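Side-chain contacts in protein-glutamine gamma-glutamyltransferase (PDB 6G49), which catalyses transglutaminase cross-linking of glutamine to lysine side chains in vitro and is critical for viability, possibly through a task linked to the cell wall: residues D229-F234 with A247-F252; F252-A257 with V290-P295; Q196-P201 with V205-Q210. One frame throughout, in Å; residues are numbered along the deposited sequence. Where two conformers were deposited one is given.

Contact 1 of 3, residues D229-F234 with A247-F252. With PO4 (phosphate ion), chain E.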
loop_
_atom_site.group_PDB
_atom_site.type_symbol
_atom_site.label_atom_id
_atom_site.label_comp_id
_atom_site.label_asym_id
_atom_site.label_seq_id
_atom_site.Cartn_x
_atom_site.Cartn_y
_atom_site.Cartn_z
ATOM N N ASP A 229 -9.339 -20.951 -2.047
ATOM C CA ASP A 229 -9.019 -20.195 -3.231
ATOM C C ASP A 229 -9.562 -18.768 -3.054
ATOM O O ASP A 229 -10.491 -18.360 -3.756
ATOM C CB ASP A 229 -9.526 -20.841 -4.502
ATOM C CG ASP A 229 -8.970 -22.247 -4.647
ATOM O OD1 ASP A 229 -7.754 -22.382 -4.832
ATOM O OD2 ASP A 229 -9.747 -23.193 -4.488
ATOM N N GLY A 230 -8.963 -18.039 -2.118
ATOM C CA GLY A 230 -9.515 -16.764 -1.643
ATOM C C GLY A 230 -9.511 -15.669 -2.695
ATOM O O GLY A 230 -10.376 -14.768 -2.720
ATOM N N VAL A 231 -8.474 -15.621 -3.529
ATOM C CA VAL A 231 -8.421 -14.621 -4.561
ATOM C C VAL A 231 -9.530 -14.910 -5.584
ATOM O O VAL A 231 -10.243 -14.010 -6.025
ATOM C CB VAL A 231 -7.030 -14.550 -5.220
ATOM C CG1 VAL A 231 -6.980 -13.607 -6.403
ATOM C CG2 VAL A 231 -5.991 -14.177 -4.179
ATOM N N ASP A 232 -9.646 -16.161 -6.037
ATOM C CA ASP A 232 -10.731 -16.533 -6.994
ATOM C C ASP A 232 -12.104 -16.168 -6.395
ATOM O O ASP A 232 -12.935 -15.621 -7.126
ATOM C CB ASP A 232 -10.699 -18.044 -7.259
ATOM C CG ASP A 232 -9.585 -18.523 -8.159
ATOM O OD1 ASP A 232 -8.727 -17.683 -8.513
ATOM O OD2 ASP A 232 -9.568 -19.791 -8.487
ATOM N N ASP A 233 -12.330 -16.575 -5.156
ATOM C CA ASP A 233 -13.653 -16.401 -4.491
ATOM C C ASP A 233 -14.026 -14.908 -4.471
ATOM O O ASP A 233 -15.163 -14.492 -4.789
ATOM C CB ASP A 233 -13.689 -17.047 -3.109
ATOM C CG ASP A 233 -13.585 -18.575 -3.145
ATOM O OD1 ASP A 233 -13.700 -19.147 -4.241
ATOM O OD2 ASP A 233 -13.273 -19.129 -2.090
ATOM N N PHE A 234 -13.060 -14.063 -4.107
ATOM C CA PHE A 234 -13.267 -12.629 -4.103
ATOM C C PHE A 234 -13.488 -12.093 -5.508
ATOM O O PHE A 234 -14.433 -11.351 -5.744
ATOM C CB PHE A 234 -12.117 -11.910 -3.383
ATOM C CG PHE A 234 -12.114 -10.431 -3.641
ATOM C CD1 PHE A 234 -13.065 -9.591 -3.040
ATOM C CD2 PHE A 234 -11.138 -9.842 -4.424
ATOM C CE1 PHE A 234 -13.059 -8.227 -3.294
ATOM C CE2 PHE A 234 -11.120 -8.478 -4.675
ATOM C CZ PHE A 234 -12.069 -7.651 -4.078
ATOM N N ALA A 247 -6.247 -5.053 -2.945
ATOM C CA ALA A 247 -4.800 -4.899 -3.155
ATOM C C ALA A 247 -4.143 -6.274 -3.391
ATOM O O ALA A 247 -3.332 -6.405 -4.297
ATOM C CB ALA A 247 -4.140 -4.198 -1.990
ATOM N N GLY A 248 -4.473 -7.234 -2.541
ATOM C CA GLY A 248 -3.909 -8.595 -2.628
ATOM C C GLY A 248 -4.313 -9.259 -3.900
ATOM O O GLY A 248 -3.470 -9.835 -4.626
ATOM N N ALA A 249 -5.586 -9.117 -4.300
ATOM C CA ALA A 249 -6.006 -9.765 -5.547
ATOM C C ALA A 249 -5.370 -9.123 -6.759
ATOM O O ALA A 249 -4.918 -9.824 -7.706
ATOM C CB ALA A 249 -7.505 -9.771 -5.716
ATOM N N MET A 250 -5.243 -7.799 -6.781
ATOM C CA MET A 250 -4.616 -7.136 -7.892
ATOM C C MET A 250 -3.138 -7.531 -7.964
ATOM O O MET A 250 -2.630 -7.800 -9.077
ATOM C CB MET A 250 -4.689 -5.618 -7.809
ATOM C CG MET A 250 -4.190 -4.925 -9.019
ATOM S SD MET A 250 -4.387 -3.112 -8.914
ATOM C CE MET A 250 -3.799 -2.588 -10.517
ATOM N N ALA A 251 -2.443 -7.530 -6.820
ATOM C CA ALA A 251 -1.030 -7.907 -6.838
ATOM C C ALA A 251 -0.869 -9.359 -7.329
ATOM O O ALA A 251 0.064 -9.650 -8.108
ATOM C CB ALA A 251 -0.398 -7.704 -5.491
ATOM N N PHE A 252 -1.739 -10.253 -6.883
ATOM C CA PHE A 252 -1.741 -11.665 -7.330
ATOM C C PHE A 252 -1.820 -11.740 -8.846
ATOM O O PHE A 252 -0.983 -12.417 -9.485
ATOM C CB PHE A 252 -2.873 -12.443 -6.688
ATOM C CG PHE A 252 -2.886 -13.895 -7.065
ATOM C CD1 PHE A 252 -3.341 -14.299 -8.307
ATOM C CD2 PHE A 252 -2.432 -14.825 -6.166
ATOM C CE1 PHE A 252 -3.308 -15.643 -8.657
ATOM C CE2 PHE A 252 -2.400 -16.187 -6.506
ATOM C CZ PHE A 252 -2.866 -16.581 -7.744
HETATM P P PO4 E . -12.957 -22.470 -2.962
HETATM O O1 PO4 E . -11.993 -23.620 -3.128
HETATM O O2 PO4 E . -13.355 -22.004 -4.365
HETATM O O3 PO4 E . -12.272 -21.387 -2.147
HETATM O O4 PO4 E . -14.194 -22.826 -2.152
#

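Contact 2 of 3, residues F252-A257 with V290-P295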
loop_
_atom_site.group_PDB
_atom_site.type_symbol
_atom_site.label_atom_id
_atom_site.label_comp_id
_atom_site.label_asym_id
_atom_site.label_seq_id
_atom_site.Cartn_x
_atom_site.Cartn_y
_atom_site.Cartn_z
ATOM N N PHE A 252 -1.739 -10.253 -6.883
ATOM C CA PHE A 252 -1.741 -11.665 -7.330
ATOM C C PHE A 252 -1.820 -11.740 -8.846
ATOM O O PHE A 252 -0.983 -12.417 -9.485
ATOM C CB PHE A 252 -2.873 -12.443 -6.688
ATOM C CG PHE A 252 -2.886 -13.895 -7.065
ATOM C CD1 PHE A 252 -3.341 -14.299 -8.307
ATOM C CD2 PHE A 252 -2.432 -14.825 -6.166
ATOM C CE1 PHE A 252 -3.308 -15.643 -8.657
ATOM C CE2 PHE A 252 -2.400 -16.187 -6.506
ATOM C CZ PHE A 252 -2.866 -16.581 -7.744
ATOM N N VAL A 253 -2.822 -11.077 -9.429
ATOM C CA VAL A 253 -3.065 -11.181 -10.866
ATOM C C VAL A 253 -1.894 -10.589 -11.631
ATOM O O VAL A 253 -1.435 -11.167 -12.623
ATOM C CB VAL A 253 -4.406 -10.550 -11.282
ATOM C CG1 VAL A 253 -4.578 -10.537 -12.799
ATOM C CG2 VAL A 253 -5.524 -11.305 -10.641
ATOM N N LEU A 254 -1.323 -9.462 -11.153
ATOM C CA LEU A 254 -0.155 -8.859 -11.834
ATOM C C LEU A 254 1.031 -9.826 -11.817
ATOM O O LEU A 254 1.680 -10.027 -12.882
ATOM C CB LEU A 254 0.204 -7.510 -11.206
ATOM C CG LEU A 254 -0.795 -6.374 -11.399
ATOM C CD1 LEU A 254 -0.320 -5.149 -10.662
ATOM C CD2 LEU A 254 -1.065 -6.046 -12.859
ATOM N N ARG A 255 1.311 -10.446 -10.697
ATOM C CA ARG A 255 2.425 -11.340 -10.613
ATOM C C ARG A 255 2.179 -12.536 -11.528
ATOM O O ARG A 255 3.152 -13.029 -12.195
ATOM C CB ARG A 255 2.595 -11.896 -9.216
ATOM C CG ARG A 255 3.120 -10.870 -8.219
ATOM C CD ARG A 255 3.531 -11.528 -6.937
ATOM N NE ARG A 255 4.130 -10.548 -6.008
ATOM C CZ ARG A 255 4.730 -10.802 -4.879
ATOM N NH1 ARG A 255 4.808 -12.032 -4.378
ATOM N NH2 ARG A 255 5.329 -9.774 -4.236
ATOM N N ALA A 256 0.941 -13.024 -11.567
ATOM C CA ALA A 256 0.614 -14.198 -12.417
ATOM C C ALA A 256 0.723 -13.826 -13.892
ATOM O O ALA A 256 0.922 -14.763 -14.722
ATOM C CB ALA A 256 -0.714 -14.785 -12.061
ATOM N N ALA A 257 0.612 -12.562 -14.255
ATOM C CA ALA A 257 0.766 -12.065 -15.612
ATOM C C ALA A 257 2.231 -11.697 -15.923
ATOM O O ALA A 257 2.502 -11.123 -16.951
ATOM C CB ALA A 257 -0.079 -10.847 -15.840
ATOM N N VAL A 290 -1.273 -1.047 -4.073
ATOM C CA VAL A 290 -0.358 -1.860 -4.922
ATOM C C VAL A 290 0.713 -0.939 -5.504
ATOM O O VAL A 290 0.489 0.220 -5.818
ATOM C CB VAL A 290 -1.142 -2.592 -6.023
ATOM C CG1 VAL A 290 -0.213 -3.353 -6.988
ATOM C CG2 VAL A 290 -2.155 -3.528 -5.404
ATOM N N GLU A 291 1.891 -1.513 -5.739
ATOM C CA GLU A 291 2.848 -0.921 -6.710
ATOM C C GLU A 291 3.382 -2.041 -7.588
ATOM O O GLU A 291 3.553 -3.210 -7.147
ATOM C CB GLU A 291 3.939 -0.085 -6.041
ATOM C CG GLU A 291 4.825 -0.842 -5.095
ATOM C CD GLU A 291 5.784 0.045 -4.311
ATOM O OE1 GLU A 291 6.586 -0.486 -3.538
ATOM O OE2 GLU A 291 5.699 1.272 -4.459
ATOM N N TYR A 292 3.662 -1.668 -8.829
ATOM C CA TYR A 292 4.175 -2.598 -9.808
ATOM C C TYR A 292 5.366 -1.943 -10.516
ATOM O O TYR A 292 5.491 -0.713 -10.618
ATOM C CB TYR A 292 3.086 -3.039 -10.787
ATOM C CG TYR A 292 2.598 -1.973 -11.742
ATOM C CD1 TYR A 292 1.720 -0.963 -11.336
ATOM C CD2 TYR A 292 3.116 -1.899 -13.016
ATOM C CE1 TYR A 292 1.374 0.063 -12.216
ATOM C CE2 TYR A 292 2.746 -0.888 -13.897
ATOM C CZ TYR A 292 1.884 0.085 -13.495
ATOM O OH TYR A 292 1.577 1.017 -14.444
ATOM N N TRP A 293 6.171 -2.804 -11.130
ATOM C CA TRP A 293 7.411 -2.376 -11.737
ATOM C C TRP A 293 7.367 -2.608 -13.237
ATOM O O TRP A 293 6.880 -3.629 -13.722
ATOM C CB TRP A 293 8.590 -3.154 -11.133
ATOM C CG TRP A 293 9.918 -2.665 -11.636
ATOM C CD1 TRP A 293 10.667 -1.619 -11.155
ATOM C CD2 TRP A 293 10.631 -3.189 -12.775
ATOM N NE1 TRP A 293 11.771 -1.443 -11.956
ATOM C CE2 TRP A 293 11.764 -2.377 -12.951
ATOM C CE3 TRP A 293 10.377 -4.227 -13.670
ATOM C CZ2 TRP A 293 12.693 -2.601 -13.972
ATOM C CZ3 TRP A 293 11.274 -4.431 -14.705
ATOM C CH2 TRP A 293 12.442 -3.664 -14.804
ATOM N N GLN A 294 8.005 -1.676 -13.922
ATOM C CA GLN A 294 8.279 -1.875 -15.363
ATOM C C GLN A 294 9.593 -1.183 -15.686
ATOM O O GLN A 294 10.067 -0.283 -15.001
ATOM C CB GLN A 294 7.113 -1.344 -16.195
ATOM C CG GLN A 294 7.028 0.167 -16.240
ATOM C CD GLN A 294 5.687 0.582 -16.763
ATOM O OE1 GLN A 294 4.853 1.122 -16.032
ATOM N NE2 GLN A 294 5.463 0.285 -18.033
ATOM N N PRO A 295 10.264 -1.640 -16.757
ATOM C CA PRO A 295 11.495 -0.997 -17.193
ATOM C C PRO A 295 11.340 0.504 -17.414
ATOM O O PRO A 295 10.321 0.968 -17.840
ATOM C CB PRO A 295 11.790 -1.717 -18.528
ATOM C CG PRO A 295 11.179 -3.097 -18.352
ATOM C CD PRO A 295 9.919 -2.844 -17.539
#

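Contact 3 of 3, residues Q196-P201 with V205-Q210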
loop_
_atom_site.group_PDB
_atom_site.type_symbol
_atom_site.label_atom_id
_atom_site.label_comp_id
_atom_site.label_asym_id
_atom_site.label_seq_id
_atom_site.Cartn_x
_atom_site.Cartn_y
_atom_site.Cartn_z
ATOM N N GLN A 196 -1.825 -12.109 -22.539
ATOM C CA GLN A 196 -1.980 -12.352 -24.008
ATOM C C GLN A 196 -2.616 -11.139 -24.682
ATOM O O GLN A 196 -2.254 -10.850 -25.793
ATOM C CB GLN A 196 -2.813 -13.612 -24.270
ATOM C CG GLN A 196 -2.104 -14.905 -23.855
ATOM C CD GLN A 196 -0.649 -15.012 -24.278
ATOM O OE1 GLN A 196 0.274 -14.914 -23.462
ATOM N NE2 GLN A 196 -0.420 -15.230 -25.566
ATOM N N ALA A 197 -3.538 -10.437 -24.004
ATOM C CA ALA A 197 -4.221 -9.299 -24.574
ATOM C C ALA A 197 -3.420 -8.003 -24.474
ATOM O O ALA A 197 -3.688 -7.102 -25.258
ATOM C CB ALA A 197 -5.572 -9.134 -23.948
ATOM N N HIS A 198 -2.519 -7.858 -23.482
ATOM C CA HIS A 198 -1.883 -6.550 -23.207
ATOM C C HIS A 198 -0.390 -6.760 -22.977
ATOM O O HIS A 198 0.046 -7.206 -21.903
ATOM C CB HIS A 198 -2.541 -5.846 -21.993
ATOM C CG HIS A 198 -4.027 -5.769 -22.087
ATOM N ND1 HIS A 198 -4.666 -4.818 -22.842
ATOM C CD2 HIS A 198 -4.983 -6.523 -21.529
ATOM C CE1 HIS A 198 -5.970 -5.003 -22.751
ATOM N NE2 HIS A 198 -6.188 -6.051 -21.962
ATOM N N ALA A 199 0.389 -6.447 -24.013
ATOM C CA ALA A 199 1.826 -6.548 -23.994
ATOM C C ALA A 199 2.436 -5.552 -23.017
ATOM O O ALA A 199 3.447 -5.841 -22.399
ATOM C CB ALA A 199 2.355 -6.275 -25.391
ATOM N N GLN A 200 1.871 -4.342 -22.969
ATOM C CA GLN A 200 2.419 -3.263 -22.190
ATOM C C GLN A 200 1.848 -3.360 -20.773
ATOM O O GLN A 200 0.628 -3.470 -20.607
ATOM C CB GLN A 200 2.073 -1.912 -22.785
ATOM C CG GLN A 200 2.581 -1.730 -24.206
ATOM C CD GLN A 200 2.589 -0.260 -24.553
ATOM O OE1 GLN A 200 2.980 0.578 -23.742
ATOM N NE2 GLN A 200 2.136 0.070 -25.757
ATOM N N PRO A 201 2.714 -3.390 -19.739
ATOM C CA PRO A 201 2.249 -3.467 -18.348
ATOM C C PRO A 201 1.179 -2.410 -18.047
ATOM O O PRO A 201 0.202 -2.756 -17.387
ATOM C CB PRO A 201 3.518 -3.188 -17.542
ATOM C CG PRO A 201 4.621 -3.721 -18.431
ATOM C CD PRO A 201 4.185 -3.342 -19.824
ATOM N N VAL A 205 -2.458 -3.247 -16.446
ATOM C CA VAL A 205 -2.898 -2.647 -15.171
ATOM C C VAL A 205 -4.225 -1.913 -15.404
ATOM O O VAL A 205 -5.192 -2.054 -14.627
ATOM C CB VAL A 205 -1.817 -1.715 -14.627
ATOM C CG1 VAL A 205 -2.385 -0.796 -13.530
ATOM C CG2 VAL A 205 -0.670 -2.560 -14.099
ATOM N N ALA A 206 -4.300 -1.101 -16.457
ATOM C CA ALA A 206 -5.584 -0.380 -16.756
ATOM C C ALA A 206 -6.748 -1.338 -16.984
ATOM O O ALA A 206 -7.849 -1.085 -16.496
ATOM C CB ALA A 206 -5.389 0.558 -17.934
ATOM N N ALA A 207 -6.527 -2.453 -17.686
ATOM C CA ALA A 207 -7.580 -3.393 -17.964
ATOM C C ALA A 207 -8.062 -4.043 -16.653
ATOM O O ALA A 207 -9.286 -4.265 -16.428
ATOM C CB ALA A 207 -7.111 -4.423 -18.972
ATOM N N LEU A 208 -7.101 -4.339 -15.748
ATOM C CA LEU A 208 -7.473 -4.900 -14.499
ATOM C C LEU A 208 -8.271 -3.894 -13.647
ATOM O O LEU A 208 -9.273 -4.282 -13.004
ATOM C CB LEU A 208 -6.177 -5.373 -13.820
ATOM C CG LEU A 208 -6.294 -6.162 -12.542
ATOM C CD1 LEU A 208 -7.303 -7.285 -12.614
ATOM C CD2 LEU A 208 -4.920 -6.737 -12.159
ATOM N N LEU A 209 -7.834 -2.627 -13.605
ATOM C CA LEU A 209 -8.560 -1.592 -12.857
ATOM C C LEU A 209 -9.987 -1.475 -13.415
ATOM O O LEU A 209 -10.969 -1.273 -12.682
ATOM C CB LEU A 209 -7.804 -0.283 -12.960
ATOM C CG LEU A 209 -6.522 -0.232 -12.154
ATOM C CD1 LEU A 209 -5.811 1.083 -12.475
ATOM C CD2 LEU A 209 -6.827 -0.396 -10.661
ATOM N N GLN A 210 -10.124 -1.638 -14.733
ATOM C CA GLN A 210 -11.420 -1.533 -15.369
ATOM C C GLN A 210 -12.367 -2.635 -14.885
ATOM O O GLN A 210 -13.608 -2.443 -14.782
ATOM C CB GLN A 210 -11.251 -1.578 -16.892
ATOM C CG GLN A 210 -11.007 -0.213 -17.512
ATOM C CD GLN A 210 -11.108 -0.376 -19.009
ATOM O OE1 GLN A 210 -12.147 -0.100 -19.622
ATOM N NE2 GLN A 210 -10.065 -0.943 -19.587
#

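Contact 1 of 3, residues D229-F234 with A247-F252
Among residues 229-234, V231 is the one side chain that meets two residues of the opposing segment, and it does so with its two methyl branches: CG1 lies 3.9 Å from CB of A249, while CG2 is 4.1 Å from CD2 of F252. With CG1 anti to the backbone N (chi1 174°), the fork of the valine opens toward helix 243-256. Its approach to the F252 ring is oblique. F234, one turn further along, comes at A249 differently: the methyl sits at the ring's edge, near its plane, with CB of A249 3.9 Å from CD2 of F234. CB of A249 is thus touched by both V231 and F234, which come at it from directions roughly at right angles, and all four residues are buried.

In the transglutaminase-like fold, helix 243-256 begins with C243, the nucleophile by similarity, and helix 230-238 packs across it; the axes of 230-234 and 247-252 cross at -110° and approach to 9.9 Å. Such a steep crossing limits the touching surface to a few side chains. The ring of F234 also meets Y246 edge-to-face, and A187 of helix 185-197 touches both V231 and F252.

Away from this apolar patch, the start of helix 230-238 is polar. The N of D229 donates to O3 of a phosphate ion, probably from the crystallisation liquor, over 3.0 Å with an N-H...O angle of 146°. D233 OD2 accepts a hydrogen bond from G227 N, and both carboxylate oxygens of D232 are satisfied by backbone amides of helix 185-197, from A187 and R186.

Contact 2 of 3, residues F252-A257 with V290-P295
L254 reaches the strand with a single methyl, CD1, which settles against two residues that point from the same face of strand 286-294. It stands 4.0 Å from CB of Y292 and 4.1 Å from CG1 of V290. The leucine's CG lies anti to its carbonyl carbon (chi1 -68°) and the side chain then runs on extended (chi2 177°), which extends CD1 toward the strand. The backbones stay apart, the nearest pair being CA of L254 and CA of Y292 at 7.9 Å.

The tight part is therefore small, a buried meeting of three side chains that covers 88 Å² over both segments. Y292 contributes CB rather than its ring. Its CG occupies the crowded position between the backbone N and the carbonyl carbon (chi1 69°), and the ring is led off toward Q202 and V205 of helix 201-214. V205 also touches L254, so a second helix continues the apolar packing.

Elsewhere the two segments part company. The strand ends near the exposed P295, whereas the helix finishes around the partly exposed A256. E291 points to the other face of the strand, where its carboxylate forms salt bridges with R164, R74 and R262. On the helix, R255 takes no part in the contact; its NE, NH1 and NH2 donate to the backbone oxygens of A261, Q178 and E79.

This helix-on-sheet packing belongs to the core of the transglutaminase-like fold. Its chemistry is wholly apolar: only methyl and methylene groups meet, so van der Waals contact and exclusion of water hold it, while the charged groups of R255 and E291 find their partners away from the contact.

Contact 3 of 3, residues Q196-P201 with V205-Q210
The first turn of helix 201-214 begins at P201 and is closed by V205, whose N donates to the O of P201 over 2.9 Å, with a nearly straight N-H...O angle of 176°. The same carbonyl oxygen touches the valine side chain, 3.4 Å from CG2 of V205. As the first residue of the helix, just after Q200 at the N-cap, P201 occupies a place where its lack of an N-H costs no helical bond.

The two segments belong to consecutive helices of the transglutaminase-like domain, 185-197 and 201-214, joined by a short connection. H198, the first residue to leave helical geometry, reaches across to helix 201-214. With its CG anti to the carbonyl carbon (chi1 -51°), the imidazole is brought up to the methyl of A207, which it meets obliquely, NE2 of H198 lying 3.5 Å from CB of A207. One face of the histidine ring receives CB of A197, 3.5 Å above the plane toward the rim. A203 and L204 touch the same histidine, while V205 touches L254 of helix 243-256.

In the fold
Helix 243-256 runs through contacts 1 and 2, which share F252, and touches contact 3 through M250, V253 and L254. V205 joins contact 3 to contact 2: its CG2 lies 3.7 Å from CD2 of L254 and 3.7 Å from CZ of Y292. CG2 of V290 packs 3.3 Å from O of A247, joining contacts 1 and 2 directly. The centres of contacts 2 and 3 are about 10 Å apart, those of contacts 1 and 3 about 16 Å. The active site, assigned by similarity, lies close by: the V290 side chain is about 7 Å from that of D303, and that of F234 about 9 Å from that of C243.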